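Uncharacterized hypothetical protein (Parabacteroides merdae, PDB 4EI0) is of unknown function but belongs to the DUF4466 family and is built largely from antiparallel beta-sheets. Local coordinates at residues A43-N46 with E47-K50; E118-G122 with K123-F127; K252-D256 with L257-T261; N296-A300 with S301-V305. All blocks are in the same frame, centred on the assembly; numbering follows the deposited sequence. Where two conformers were deposited one is given.

Interaction 1: A43-N46 with E47-K50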
ATOM      1  N   ALA B  43       9.481   6.409  -5.635  1.00 48.35           N
ATOM      2  CA  ALA B  43       8.412   7.365  -5.224  1.00 47.29           C
ATOM      3  C   ALA B  43       8.616   8.703  -5.917  1.00 49.40           C
ATOM      4  O   ALA B  43       9.746   9.136  -6.095  1.00 48.54           O
ATOM      5  CB  ALA B  43       8.361   7.573  -3.700  1.00 43.46           C
ATOM      6  N   ILE B  44       7.509   9.304  -6.346  1.00 47.75           N
ATOM      7  CA  ILE B  44       7.475  10.589  -6.964  1.00 48.87           C
ATOM      8  C   ILE B  44       6.291  11.297  -6.347  1.00 58.34           C
ATOM      9  O   ILE B  44       5.278  10.673  -6.099  1.00 48.94           O
ATOM     10  CB  ILE B  44       7.364  10.501  -8.500  1.00 51.41           C
ATOM     11  CG1 ILE B  44       7.517  11.907  -9.126  1.00 50.49           C
ATOM     12  CG2 ILE B  44       6.053   9.866  -8.941  1.00 41.87           C
ATOM     13  CD1 ILE B  44       7.602  11.914 -10.641  1.00 50.18           C
ATOM     14  N   PRO B  45       6.427  12.591  -6.029  1.00 55.36           N
ATOM     15  CA  PRO B  45       5.238  13.279  -5.547  1.00 55.49           C
ATOM     16  C   PRO B  45       4.127  13.181  -6.594  1.00 40.40           C
ATOM     17  O   PRO B  45       4.354  13.388  -7.792  1.00 49.11           O
ATOM     18  CB  PRO B  45       5.725  14.722  -5.343  1.00 59.88           C
ATOM     19  CG  PRO B  45       7.205  14.592  -5.177  1.00 59.69           C
ATOM     20  CD  PRO B  45       7.588  13.491  -6.112  1.00 52.47           C
ATOM     21  N   ASN B  46       2.922  12.813  -6.140  1.00 49.11           N
ATOM     22  CA  ASN B  46       1.815  12.468  -7.034  1.00 41.22           C
ATOM     23  C   ASN B  46       1.411  13.575  -7.979  1.00 46.89           C
ATOM     24  O   ASN B  46       1.038  13.302  -9.103  1.00 47.59           O
ATOM     25  CB  ASN B  46       0.576  12.073  -6.240  1.00 46.22           C
ATOM     26  CG  ASN B  46      -0.450  11.321  -7.082  1.00 45.78           C
ATOM     27  OD1 ASN B  46      -0.099  10.402  -7.835  1.00 46.65           O
ATOM     28  ND2 ASN B  46      -1.701  11.705  -6.963  1.00 40.68           N
ATOM     29  N   GLU B  47       1.556  14.820  -7.556  1.00 56.06           N
ATOM     30  CA  GLU B  47       1.195  15.955  -8.399  1.00 59.43           C
ATOM     31  C   GLU B  47       2.211  16.230  -9.534  1.00 61.05           C
ATOM     32  O   GLU B  47       1.861  16.871 -10.508  1.00 65.89           O
ATOM     33  CB  GLU B  47       0.948  17.204  -7.540  1.00 62.54           C
ATOM     34  CG  GLU B  47       2.191  17.875  -6.983  1.00 66.14           C
ATOM     35  CD  GLU B  47       2.789  17.248  -5.705  1.00 94.13           C
ATOM     36  OE1 GLU B  47       2.407  16.118  -5.239  1.00 72.16           O
ATOM     37  OE2 GLU B  47       3.702  17.925  -5.160  1.00 75.36           O
ATOM     38  N   LEU B  48       3.423  15.693  -9.425  1.00 56.45           N
ATOM     39  CA  LEU B  48       4.473  15.868 -10.447  1.00 57.22           C
ATOM     40  C   LEU B  48       4.407  14.827 -11.572  1.00 64.12           C
ATOM     41  O   LEU B  48       4.759  15.111 -12.716  1.00 63.02           O
ATOM     42  CB  LEU B  48       5.869  15.863  -9.817  1.00 57.93           C
ATOM     43  CG  LEU B  48       6.238  16.939  -8.785  1.00 66.06           C
ATOM     44  CD1 LEU B  48       7.709  16.763  -8.346  1.00 63.56           C
ATOM     45  CD2 LEU B  48       5.987  18.368  -9.262  1.00 65.83           C
ATOM     46  N   GLY B  49       3.943  13.615 -11.281  1.00 63.41           N
ATOM     47  CA  GLY B  49       3.744  12.650 -12.333  1.00 64.72           C
ATOM     48  C   GLY B  49       3.583  11.267 -11.731  1.00 63.14           C
ATOM     49  O   GLY B  49       3.151  11.124 -10.596  1.00 52.02           O
ATOM     50  N   LYS B  50       3.906  10.259 -12.523  1.00 48.61           N
ATOM     51  CA  LYS B  50       3.708   8.855 -12.148  1.00 50.69           C
ATOM     52  C   LYS B  50       4.902   8.005 -12.585  1.00 51.99           C
ATOM     53  O   LYS B  50       5.669   8.374 -13.478  1.00 48.88           O
ATOM     54  CB  LYS B  50       2.426   8.304 -12.756  1.00 47.82           C
ATOM     55  CG  LYS B  50       1.133   9.104 -12.558  1.00 48.55           C
ATOM     56  CD  LYS B  50       0.641   9.057 -11.148  1.00 43.94           C
ATOM     57  CE  LYS B  50      -0.615   9.874 -10.954  1.00 46.66           C
ATOM     58  NZ  LYS B  50      -0.228  11.299 -10.845  1.00 40.69           N
TER
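Pro45 and Leu48 close a tight turn of type I geometry, with Asn46 and Glu47 at its corners and the bond Leu48 N to Pro45 O (3.0 Å) across it. This turn lies in the surface loop that carries the chain from strand 35-43 in one sheet to strand 51-58 in another. The same two residues also meet through their side chains, Leu48 CD1 lying 3.9 Å from Pro45 CG. Glu47 curls back, its chain bent at chi2 (-81°), and OE1 comes to 3.6 Å from Pro45 CB. Farther in, the buried Ile44 rests CG2 on the carbonyl oxygen of Gly49. That glycine has a backbone conformation in which a side chain would collide with the carbonyl oxygen of Leu48. Lys50 supplies the polar tie: bends at chi2 and chi4 fold the chain over Asn46, and NZ donates to Asn46 O at 2.9 Å, in the carbonyl plane. A methionine in its place would probably leave Asn46 O without this donor and let the asparagine amide turn more freely. Asn46 also packs on Pro83 of the second subunit. The same ammonium donates more weakly to Gly49 O and to Asn46 OD1, the latter 3.1 Å from NZ of Lys50.

Interaction 2: E118-G122 with K123-F127; sequences EEARG and KDVQF
Lys123 starts with CG anti to its own carbonyl carbon (chi1 -64°) and then runs nearly extended through chi2 and chi3, which lays its methylenes back over the carbonyls of Glu119, Ala120 and Arg121. CB of Lys123 lies 3.4 Å from Ala120 O, CG passes Arg121 O, and CE of the same lysine comes to 3.0 Å from Glu119 O. The last bend, at chi4, carries NZ away from that oxygen, so the lysine meets the backbone with its carbon chain. Its ammonium and the carboxylate of Glu119 have opposite charges but are not in contact.

The backbone bond from Lys123 N to Ala120 O (2.8 Å) closes the turn. Gly122 occupies the third position with a positive phi of 64°. Val125, modelled in two conformers, places CG2 of the given one near Ala120 CB.

Arg121 grips Glu118 side-on, one nitrogen to each oxygen. NE of Arg121 donates almost straight to OE2 of Glu118 at 2.9 Å, and NH2 of Arg121 reaches the syn lone pair of Glu118 OE1 at 2.7 Å. Both bonds lie close to the guanidinium plane, which should restrict its rotation. NH2 has a second anionic partner in Asp152, while NH1 is taken by Lys150 O.

The backbone forms a type II beta turn, Ala120 to Lys123, following a short 3-10 segment in the connection between strand 107-115 of one sheet and strand 124-133 of another.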
ATOM      1  N   GLU B 118      25.993 -20.086 -13.372  1.00 42.50           N
ATOM      2  CA  GLU B 118      27.270 -20.818 -13.260  1.00 39.22           C
ATOM      3  C   GLU B 118      28.473 -19.905 -13.446  1.00 49.53           C
ATOM      4  O   GLU B 118      29.463 -20.035 -12.743  1.00 43.17           O
ATOM      5  CB  GLU B 118      27.314 -21.961 -14.289  1.00 44.98           C
ATOM      6  CG  GLU B 118      28.633 -22.753 -14.329  1.00 43.54           C
ATOM      7  CD  GLU B 118      28.962 -23.375 -12.969  1.00 48.94           C
ATOM      8  OE1 GLU B 118      28.049 -23.777 -12.238  1.00 52.06           O
ATOM      9  OE2 GLU B 118      30.129 -23.424 -12.599  1.00 58.32           O
ATOM     10  N   GLU B 119      28.406 -18.986 -14.397  1.00 49.26           N
ATOM     11  CA  GLU B 119      29.556 -18.112 -14.631  1.00 41.68           C
ATOM     12  C   GLU B 119      29.882 -17.168 -13.453  1.00 43.58           C
ATOM     13  O   GLU B 119      30.956 -16.590 -13.434  1.00 44.73           O
ATOM     14  CB  GLU B 119      29.418 -17.362 -15.978  1.00 52.47           C
ATOM     15  CG  GLU B 119      28.863 -15.958 -15.948  1.00 77.50           C
ATOM     16  CD  GLU B 119      29.260 -15.133 -17.181  1.00 85.55           C
ATOM     17  OE1 GLU B 119      30.413 -14.658 -17.243  1.00 81.96           O
ATOM     18  OE2 GLU B 119      28.421 -14.924 -18.083  1.00 84.10           O
ATOM     19  N   ALA B 120      28.967 -17.000 -12.479  1.00 46.22           N
ATOM     20  CA  ALA B 120      29.238 -16.146 -11.310  1.00 46.31           C
ATOM     21  C   ALA B 120      29.952 -16.920 -10.191  1.00 44.07           C
ATOM     22  O   ALA B 120      30.341 -16.306  -9.216  1.00 46.75           O
ATOM     23  CB  ALA B 120      27.970 -15.507 -10.769  1.00 40.52           C
ATOM     24  N   ARG B 121      30.140 -18.241 -10.336  1.00 43.25           N
ATOM     25  CA  ARG B 121      30.658 -19.086  -9.221  1.00 45.62           C
ATOM     26  C   ARG B 121      31.977 -18.543  -8.732  1.00 48.08           C
ATOM     27  O   ARG B 121      32.856 -18.230  -9.533  1.00 43.03           O
ATOM     28  CB  ARG B 121      30.867 -20.543  -9.668  1.00 47.35           C
ATOM     29  CG  ARG B 121      31.271 -21.494  -8.561  1.00 44.71           C
ATOM     30  CD  ARG B 121      31.610 -22.880  -9.068  1.00 43.18           C
ATOM     31  NE  ARG B 121      30.439 -23.497  -9.681  1.00 42.52           N
ATOM     32  CZ  ARG B 121      29.443 -24.071  -9.015  1.00 51.15           C
ATOM     33  NH1 ARG B 121      29.474 -24.242  -7.697  1.00 45.96           N
ATOM     34  NH2 ARG B 121      28.411 -24.505  -9.671  1.00 44.35           N
ATOM     35  N   GLY B 122      32.111 -18.391  -7.424  1.00 45.93           N
ATOM     36  CA  GLY B 122      33.309 -17.794  -6.878  1.00 55.73           C
ATOM     37  C   GLY B 122      33.594 -16.355  -7.222  1.00 51.91           C
ATOM     38  O   GLY B 122      34.663 -15.910  -6.885  1.00 49.87           O
ATOM     39  N   LYS B 123      32.676 -15.599  -7.856  1.00 44.66           N
ATOM     40  CA  LYS B 123      33.009 -14.195  -8.235  1.00 53.84           C
ATOM     41  C   LYS B 123      32.154 -13.233  -7.431  1.00 52.59           C
ATOM     42  O   LYS B 123      31.425 -13.655  -6.581  1.00 51.33           O
ATOM     43  CB  LYS B 123      32.801 -13.969  -9.726  1.00 54.69           C
ATOM     44  CG  LYS B 123      33.714 -14.784 -10.619  1.00 57.12           C
ATOM     45  CD  LYS B 123      33.196 -14.772 -12.045  1.00 72.59           C
ATOM     46  CE  LYS B 123      33.846 -15.843 -12.903  1.00 84.08           C
ATOM     47  NZ  LYS B 123      35.233 -15.476 -13.188  1.00 79.87           N
ATOM     48  N   ASP B 124      32.250 -11.953  -7.706  1.00 49.56           N
ATOM     49  CA  ASP B 124      31.425 -10.931  -7.056  1.00 56.36           C
ATOM     50  C   ASP B 124      30.375 -10.514  -8.094  1.00 57.87           C
ATOM     51  O   ASP B 124      30.634 -10.582  -9.300  1.00 52.18           O
ATOM     52  CB  ASP B 124      32.280  -9.693  -6.707  1.00 56.41           C
ATOM     53  CG  ASP B 124      33.041  -9.815  -5.361  1.00 73.32           C
ATOM     54  OD1 ASP B 124      33.139 -10.903  -4.764  1.00 63.15           O
ATOM     55  OD2 ASP B 124      33.547  -8.773  -4.876  1.00 79.85           O
ATOM     56  N   VAL B 125      29.192 -10.099  -7.649  1.00 42.90           N
ATOM     57  CA  VAL B 125      28.195  -9.537  -8.562  0.50 48.55           C
ATOM     58  C   VAL B 125      27.667  -8.244  -7.959  1.00 50.77           C
ATOM     59  O   VAL B 125      27.408  -8.171  -6.747  1.00 51.92           O
ATOM     60  CB  VAL B 125      26.971 -10.452  -8.816  0.50 40.53           C
ATOM     61  CG1 VAL B 125      26.039  -9.813  -9.857  0.50 33.65           C
ATOM     62  CG2 VAL B 125      27.381 -11.848  -9.277  0.50 47.13           C
ATOM     63  N   GLN B 126      27.506  -7.225  -8.788  1.00 49.10           N
ATOM     64  CA  GLN B 126      26.920  -5.953  -8.325  1.00 50.74           C
ATOM     65  C   GLN B 126      25.779  -5.554  -9.229  1.00 49.45           C
ATOM     66  O   GLN B 126      25.597  -6.094 -10.337  1.00 45.97           O
ATOM     67  CB  GLN B 126      27.942  -4.834  -8.220  1.00 56.61           C
ATOM     68  CG  GLN B 126      28.622  -4.500  -9.509  1.00 58.91           C
ATOM     69  CD  GLN B 126      29.798  -3.586  -9.277  1.00 73.14           C
ATOM     70  OE1 GLN B 126      30.725  -3.910  -8.539  1.00 67.86           O
ATOM     71  NE2 GLN B 126      29.764  -2.431  -9.909  1.00 68.80           N
ATOM     72  N   PHE B 127      24.998  -4.598  -8.745  1.00 48.25           N
ATOM     73  CA  PHE B 127      23.730  -4.260  -9.355  1.00 48.64           C
ATOM     74  C   PHE B 127      23.497  -2.744  -9.415  1.00 58.36           C
ATOM     75  O   PHE B 127      23.747  -2.026  -8.445  1.00 46.37           O
ATOM     76  CB  PHE B 127      22.616  -4.888  -8.550  1.00 50.54           C
ATOM     77  CG  PHE B 127      22.672  -6.376  -8.493  1.00 45.76           C
ATOM     78  CD1 PHE B 127      22.075  -7.134  -9.470  1.00 48.32           C
ATOM     79  CD2 PHE B 127      23.357  -7.012  -7.478  1.00 44.57           C
ATOM     80  CE1 PHE B 127      22.167  -8.510  -9.438  1.00 41.89           C
ATOM     81  CE2 PHE B 127      23.420  -8.405  -7.413  1.00 46.35           C
ATOM     82  CZ  PHE B 127      22.798  -9.146  -8.387  1.00 41.30           C
TER

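Interaction 3: K252-D256 with L257-T261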
ATOM      1  N   LYS B 252      22.387 -21.905  11.415  1.00 63.59           N
ATOM      2  CA  LYS B 252      23.527 -21.264  10.891  1.00 67.75           C
ATOM      3  C   LYS B 252      23.760 -21.818   9.482  1.00 56.79           C
ATOM      4  O   LYS B 252      23.041 -22.707   8.981  1.00 55.33           O
ATOM      5  CB  LYS B 252      24.690 -21.462  11.867  1.00 80.21           C
ATOM      6  CG  LYS B 252      24.462 -20.686  13.148  1.00 86.20           C
ATOM      7  CD  LYS B 252      25.532 -20.948  14.193  1.00 86.83           C
ATOM      8  CE  LYS B 252      25.225 -20.135  15.453  1.00 88.46           C
ATOM      9  NZ  LYS B 252      24.332 -20.876  16.394  1.00 86.70           N
ATOM     10  N   PHE B 253      24.742 -21.236   8.824  1.00 51.98           N
ATOM     11  CA  PHE B 253      25.052 -21.614   7.464  1.00 53.49           C
ATOM     12  C   PHE B 253      26.488 -22.125   7.418  1.00 43.53           C
ATOM     13  O   PHE B 253      27.397 -21.512   7.992  1.00 49.86           O
ATOM     14  CB  PHE B 253      24.916 -20.413   6.537  1.00 53.81           C
ATOM     15  CG  PHE B 253      23.539 -19.789   6.537  1.00 53.61           C
ATOM     16  CD1 PHE B 253      23.224 -18.777   7.404  1.00 56.74           C
ATOM     17  CD2 PHE B 253      22.574 -20.223   5.655  1.00 62.35           C
ATOM     18  CE1 PHE B 253      21.973 -18.195   7.386  1.00 55.33           C
ATOM     19  CE2 PHE B 253      21.297 -19.665   5.657  1.00 56.00           C
ATOM     20  CZ  PHE B 253      21.014 -18.647   6.527  1.00 52.19           C
ATOM     21  N   ILE B 254      26.680 -23.210   6.695  1.00 48.26           N
ATOM     22  CA  ILE B 254      28.012 -23.658   6.308  1.00 46.53           C
ATOM     23  C   ILE B 254      28.387 -22.878   5.078  1.00 41.57           C
ATOM     24  O   ILE B 254      27.634 -22.862   4.076  1.00 43.91           O
ATOM     25  CB  ILE B 254      28.027 -25.157   5.988  1.00 51.69           C
ATOM     26  CG1 ILE B 254      27.611 -25.951   7.238  1.00 51.40           C
ATOM     27  CG2 ILE B 254      29.390 -25.623   5.470  1.00 43.12           C
ATOM     28  CD1 ILE B 254      27.219 -27.368   6.868  1.00 51.14           C
ATOM     29  N   ASP B 255      29.538 -22.240   5.134  1.00 49.93           N
ATOM     30  CA  ASP B 255      30.003 -21.427   4.012  0.50 49.22           C
ATOM     31  C   ASP B 255      31.351 -21.984   3.534  1.00 50.31           C
ATOM     32  O   ASP B 255      31.890 -22.999   4.071  1.00 47.79           O
ATOM     33  CB  ASP B 255      30.065 -19.920   4.397  0.50 51.70           C
ATOM     34  CG  ASP B 255      30.030 -18.959   3.175  0.50 48.89           C
ATOM     35  OD1 ASP B 255      30.090 -19.401   2.009  0.50 47.18           O
ATOM     36  OD2 ASP B 255      29.976 -17.733   3.402  0.50 60.06           O
ATOM     37  N   ASP B 256      31.893 -21.346   2.512  1.00 46.24           N
ATOM     38  CA  ASP B 256      33.169 -21.765   1.945  1.00 51.64           C
ATOM     39  C   ASP B 256      34.299 -21.887   3.006  1.00 49.56           C
ATOM     40  O   ASP B 256      35.093 -22.785   2.954  1.00 46.41           O
ATOM     41  CB  ASP B 256      33.615 -20.789   0.843  1.00 51.89           C
ATOM     42  CG  ASP B 256      32.636 -20.721  -0.362  1.00 52.61           C
ATOM     43  OD1 ASP B 256      31.437 -21.035  -0.250  1.00 51.44           O
ATOM     44  OD2 ASP B 256      33.115 -20.355  -1.463  1.00 49.41           O
ATOM     45  N   LEU B 257      34.387 -20.947   3.927  1.00 58.93           N
ATOM     46  CA  LEU B 257      35.511 -20.923   4.870  1.00 58.13           C
ATOM     47  C   LEU B 257      35.476 -22.157   5.802  1.00 58.42           C
ATOM     48  O   LEU B 257      36.512 -22.709   6.149  1.00 59.05           O
ATOM     49  CB  LEU B 257      35.507 -19.609   5.672  1.00 58.21           C
ATOM     50  CG  LEU B 257      36.501 -19.498   6.851  1.00 59.98           C
ATOM     51  CD1 LEU B 257      37.927 -19.452   6.300  1.00 60.09           C
ATOM     52  CD2 LEU B 257      36.162 -18.316   7.767  1.00 60.31           C
ATOM     53  N   ASP B 258      34.277 -22.594   6.174  1.00 49.93           N
ATOM     54  CA  ASP B 258      34.086 -23.792   6.994  1.00 49.39           C
ATOM     55  C   ASP B 258      34.647 -25.026   6.279  1.00 59.47           C
ATOM     56  O   ASP B 258      35.231 -25.892   6.916  1.00 53.85           O
ATOM     57  CB  ASP B 258      32.599 -24.015   7.273  1.00 47.51           C
ATOM     58  CG  ASP B 258      31.972 -22.838   8.010  1.00 57.91           C
ATOM     59  OD1 ASP B 258      32.491 -22.469   9.072  1.00 70.75           O
ATOM     60  OD2 ASP B 258      30.971 -22.252   7.527  1.00 61.26           O
ATOM     61  N   PHE B 259      34.453 -25.123   4.964  1.00 49.51           N
ATOM     62  CA  PHE B 259      35.072 -26.221   4.199  1.00 44.43           C
ATOM     63  C   PHE B 259      36.575 -26.138   4.139  1.00 53.82           C
ATOM     64  O   PHE B 259      37.278 -27.184   4.247  1.00 54.46           O
ATOM     65  CB  PHE B 259      34.500 -26.307   2.802  1.00 54.44           C
ATOM     66  CG  PHE B 259      33.181 -26.982   2.760  1.00 42.92           C
ATOM     67  CD1 PHE B 259      33.109 -28.309   3.037  1.00 44.02           C
ATOM     68  CD2 PHE B 259      32.017 -26.270   2.498  1.00 44.42           C
ATOM     69  CE1 PHE B 259      31.908 -28.959   3.041  1.00 47.91           C
ATOM     70  CE2 PHE B 259      30.802 -26.923   2.475  1.00 37.24           C
ATOM     71  CZ  PHE B 259      30.762 -28.265   2.747  1.00 43.94           C
ATOM     72  N   GLU B 260      37.080 -24.911   3.973  1.00 50.22           N
ATOM     73  CA  GLU B 260      38.523 -24.689   3.940  1.00 58.07           C
ATOM     74  C   GLU B 260      39.197 -25.040   5.264  1.00 63.08           C
ATOM     75  O   GLU B 260      40.330 -25.476   5.258  1.00 64.65           O
ATOM     76  CB  GLU B 260      38.859 -23.225   3.614  1.00 64.27           C
ATOM     77  CG  GLU B 260      38.679 -22.829   2.153  1.00 58.79           C
ATOM     78  CD  GLU B 260      39.714 -23.466   1.199  1.00 69.87           C
ATOM     79  OE1 GLU B 260      40.686 -24.096   1.667  1.00 70.25           O
ATOM     80  OE2 GLU B 260      39.547 -23.333  -0.044  1.00 73.68           O
ATOM     81  N   THR B 261      38.507 -24.836   6.383  1.00 60.37           N
ATOM     82  CA  THR B 261      39.125 -24.899   7.706  1.00 62.09           C
ATOM     83  C   THR B 261      38.667 -26.118   8.544  1.00 61.40           C
ATOM     84  O   THR B 261      39.199 -26.331   9.596  1.00 59.88           O
ATOM     85  CB  THR B 261      38.896 -23.594   8.510  1.00 64.82           C
ATOM     86  OG1 THR B 261      37.505 -23.399   8.701  1.00 66.30           O
ATOM     87  CG2 THR B 261      39.500 -22.338   7.813  1.00 59.92           C
TER
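Asp258 folds back on the residues just before its helix. CB of Asp258 sits 3.4 Å from Asp255 O and 4.0 Å from CG2 of Ile254, the two side chains slanting past each other. With chi1 at -60°, CG lies beside the aspartate's own backbone N and the carboxylate turns toward the start of the helix. At the tip, OD2 of Asp258 accepts Asp255 N at 2.8 Å through its anti lone pair, an almost straight bond (172°), and also passes 3.5 Å from Ile254 CA. Asp255 holds the N-cap position of helix 256-261, and this bond is one half of a capping box; the side chain of Asp255 does not make the return bond. An alanine in place of Asp258 would probably leave Asp255 N without its acceptor and the first turn less firmly held. The regular helix bond runs from Glu260 N to Asp256 O at 3.1 Å, whereas those from Asp258 N and Phe259 N to Asp255 O are weak. The carboxylate of Asp256 leaves the helix for Ser149 and Lys150 N. On the buried side Ile254 CG2 meets Phe259 CE2 at 3.6 Å, their side chains crossing at about a right angle beside Tyr292.

Interaction 4: N296-A300 with S301-V305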
ATOM      1  N   ASN B 296      18.145 -35.461   6.291  1.00 40.41           N
ATOM      2  CA  ASN B 296      16.893 -34.751   6.542  1.00 45.73           C
ATOM      3  C   ASN B 296      15.860 -35.640   7.251  1.00 51.18           C
ATOM      4  O   ASN B 296      15.159 -35.181   8.150  1.00 54.92           O
ATOM      5  CB  ASN B 296      16.256 -34.236   5.226  1.00 48.48           C
ATOM      6  CG  ASN B 296      17.135 -33.271   4.472  1.00 44.64           C
ATOM      7  OD1 ASN B 296      17.798 -33.660   3.511  1.00 51.40           O
ATOM      8  ND2 ASN B 296      17.082 -31.998   4.829  1.00 45.41           N
ATOM      9  N   LYS B 297      15.819 -36.919   6.875  1.00 49.66           N
ATOM     10  CA  LYS B 297      14.795 -37.896   7.342  1.00 54.60           C
ATOM     11  C   LYS B 297      15.347 -39.292   7.145  1.00 51.71           C
ATOM     12  O   LYS B 297      16.164 -39.487   6.238  1.00 58.70           O
ATOM     13  CB  LYS B 297      13.525 -37.785   6.484  1.00 60.15           C
ATOM     14  CG  LYS B 297      12.693 -36.516   6.607  1.00 68.03           C
ATOM     15  CD  LYS B 297      11.426 -36.607   5.742  1.00 89.76           C
ATOM     16  CE  LYS B 297      11.731 -36.419   4.251  1.00 97.76           C
ATOM     17  NZ  LYS B 297      11.087 -37.447   3.380  1.00 75.84           N
ATOM     18  N   ALA B 298      14.951 -40.255   7.974  1.00 48.90           N
ATOM     19  CA  ALA B 298      15.404 -41.622   7.783  1.00 52.94           C
ATOM     20  C   ALA B 298      14.395 -42.589   8.379  1.00 61.55           C
ATOM     21  O   ALA B 298      14.046 -42.455   9.530  1.00 72.94           O
ATOM     22  CB  ALA B 298      16.793 -41.865   8.408  1.00 55.76           C
ATOM     23  N   SER B 299      13.924 -43.536   7.578  1.00 64.61           N
ATOM     24  CA  SER B 299      13.053 -44.643   8.027  1.00 66.79           C
ATOM     25  C   SER B 299      13.700 -45.929   7.538  1.00 68.01           C
ATOM     26  O   SER B 299      14.661 -45.864   6.782  1.00 61.74           O
ATOM     27  CB  SER B 299      11.661 -44.493   7.418  1.00 64.86           C
ATOM     28  OG  SER B 299      11.705 -44.601   6.005  1.00 73.31           O
ATOM     29  N   ALA B 300      13.180 -47.093   7.924  1.00 69.99           N
ATOM     30  CA  ALA B 300      13.724 -48.360   7.452  1.00 66.11           C
ATOM     31  C   ALA B 300      13.833 -48.398   5.931  1.00 66.52           C
ATOM     32  O   ALA B 300      14.783 -48.939   5.407  1.00 76.80           O
ATOM     33  CB  ALA B 300      12.897 -49.559   7.953  1.00 64.21           C
ATOM     34  N   SER B 301      12.886 -47.802   5.230  1.00 63.68           N
ATOM     35  CA  SER B 301      12.788 -47.998   3.787  1.00 79.08           C
ATOM     36  C   SER B 301      13.312 -46.831   2.921  1.00 74.54           C
ATOM     37  O   SER B 301      13.402 -46.956   1.711  1.00 72.61           O
ATOM     38  CB  SER B 301      11.325 -48.317   3.439  1.00 76.10           C
ATOM     39  OG  SER B 301      10.489 -47.190   3.624  1.00 72.01           O
ATOM     40  N   GLU B 302      13.644 -45.700   3.526  1.00 73.95           N
ATOM     41  CA  GLU B 302      14.169 -44.572   2.776  1.00 66.19           C
ATOM     42  C   GLU B 302      14.954 -43.581   3.662  1.00 60.14           C
ATOM     43  O   GLU B 302      14.549 -43.258   4.768  1.00 61.21           O
ATOM     44  CB  GLU B 302      13.016 -43.819   2.072  1.00 77.86           C
ATOM     45  CG  GLU B 302      13.509 -42.698   1.157  1.00 86.55           C
ATOM     46  CD  GLU B 302      12.428 -41.956   0.396  1.00 84.65           C
ATOM     47  OE1 GLU B 302      11.247 -42.008   0.797  1.00104.97           O
ATOM     48  OE2 GLU B 302      12.784 -41.297  -0.600  1.00 86.93           O
ATOM     49  N   VAL B 303      16.008 -43.013   3.120  1.00 55.30           N
ATOM     50  CA  VAL B 303      16.663 -41.865   3.711  1.00 49.13           C
ATOM     51  C   VAL B 303      16.601 -40.719   2.767  1.00 49.61           C
ATOM     52  O   VAL B 303      16.756 -40.894   1.577  1.00 61.07           O
ATOM     53  CB  VAL B 303      18.118 -42.274   4.026  1.00 52.05           C
ATOM     54  CG1 VAL B 303      18.929 -41.099   4.531  1.00 49.23           C
ATOM     55  CG2 VAL B 303      18.104 -43.426   5.041  1.00 51.94           C
ATOM     56  N   THR B 304      16.396 -39.517   3.268  1.00 52.04           N
ATOM     57  CA  THR B 304      16.530 -38.320   2.470  1.00 48.62           C
ATOM     58  C   THR B 304      17.784 -37.517   2.892  1.00 52.04           C
ATOM     59  O   THR B 304      17.937 -37.208   4.073  1.00 48.06           O
ATOM     60  CB  THR B 304      15.292 -37.415   2.631  1.00 57.24           C
ATOM     61  OG1 THR B 304      14.110 -38.182   2.362  1.00 49.40           O
ATOM     62  CG2 THR B 304      15.324 -36.235   1.683  1.00 51.97           C
ATOM     63  N   VAL B 305      18.639 -37.151   1.927  1.00 44.13           N
ATOM     64  CA  VAL B 305      19.867 -36.402   2.213  1.00 44.60           C
ATOM     65  C   VAL B 305      19.874 -35.104   1.433  1.00 46.97           C
ATOM     66  O   VAL B 305      19.232 -35.001   0.401  1.00 49.61           O
ATOM     67  CB  VAL B 305      21.146 -37.231   1.920  1.00 40.36           C
ATOM     68  CG1 VAL B 305      21.129 -38.573   2.638  1.00 43.21           C
ATOM     69  CG2 VAL B 305      21.341 -37.440   0.430  1.00 47.00           C
TER
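Lys297 and Thr304 face each other across a beta hairpin, strands 289-299 and 302-311, whose local axes run 168° apart in direction and approach to 4.7 Å. Backbone bonds come first. Thr304 N donates to Lys297 O at 3.0 Å, and Asn296 N donates to Thr304 O at 2.8 Å. Asn296 and Lys297 thus both stand opposite Thr304, a classic beta bulge. Nearer the turn, Ser299 N makes a nearly straight bond to Glu302 O (2.9 Å), while the return from Glu302 N to Ser299 O is long and weak. The chain reverses around Ala300 and Ser301.

Side-chain polar contacts are slighter. Lys297 and Thr304 lie side by side pointing the same way; bends at chi3 and chi4 bring NZ of Lys297 to 3.3 Å from Thr304 OG1, a weak bond. Ser299 OG, with chi1 at 64°, leans into the turn and weakly accepts the amides of Ser301 and Glu302. The firmer partners of Asn296 OD1 and Glu302 OE2 are the hydroxyls of Ser306 and Ser158.

Apolar contact marks the other face, at the non-hydrogen-bonded pair of Ala298 and Val303, where CB of the alanine meets CG2 of the valine at 3.9 Å.

Within its sheet, strand 302-311 is flanked by strand 152-159 as well as by 289-299, with backbone bonds between Val303 and Val159 and between Val305 and Leu157. Over the Ala298 and Val303 face lie His207 of strand 207-210 and Tyr197 of strand 195-199, members of another sheet.

How the interactions relate
Interactions 1 to 4 follow in series along an elongated chain. Interaction 1 lies in a loop between strands of two five-stranded sheets, and interaction 2 in a second crossing between the same sheets, running into strand 124-133; their centres are 36 Å apart. Helix 256-261 of interaction 3 packs on strands 289-299 and 302-311, the hairpin whose turn end forms interaction 4; the centres of interactions 3 and 4 lie 25 Å apart. Interactions 2 and 3 come closest, nearest atoms about 6 Å apart without touching. Ser149 and Lys150 each bond to both, consistent with a position near the junction of the earlier and later sheets. Interactions 1 and 4 lie on opposite sides of the chain's centre, 57 Å between centres.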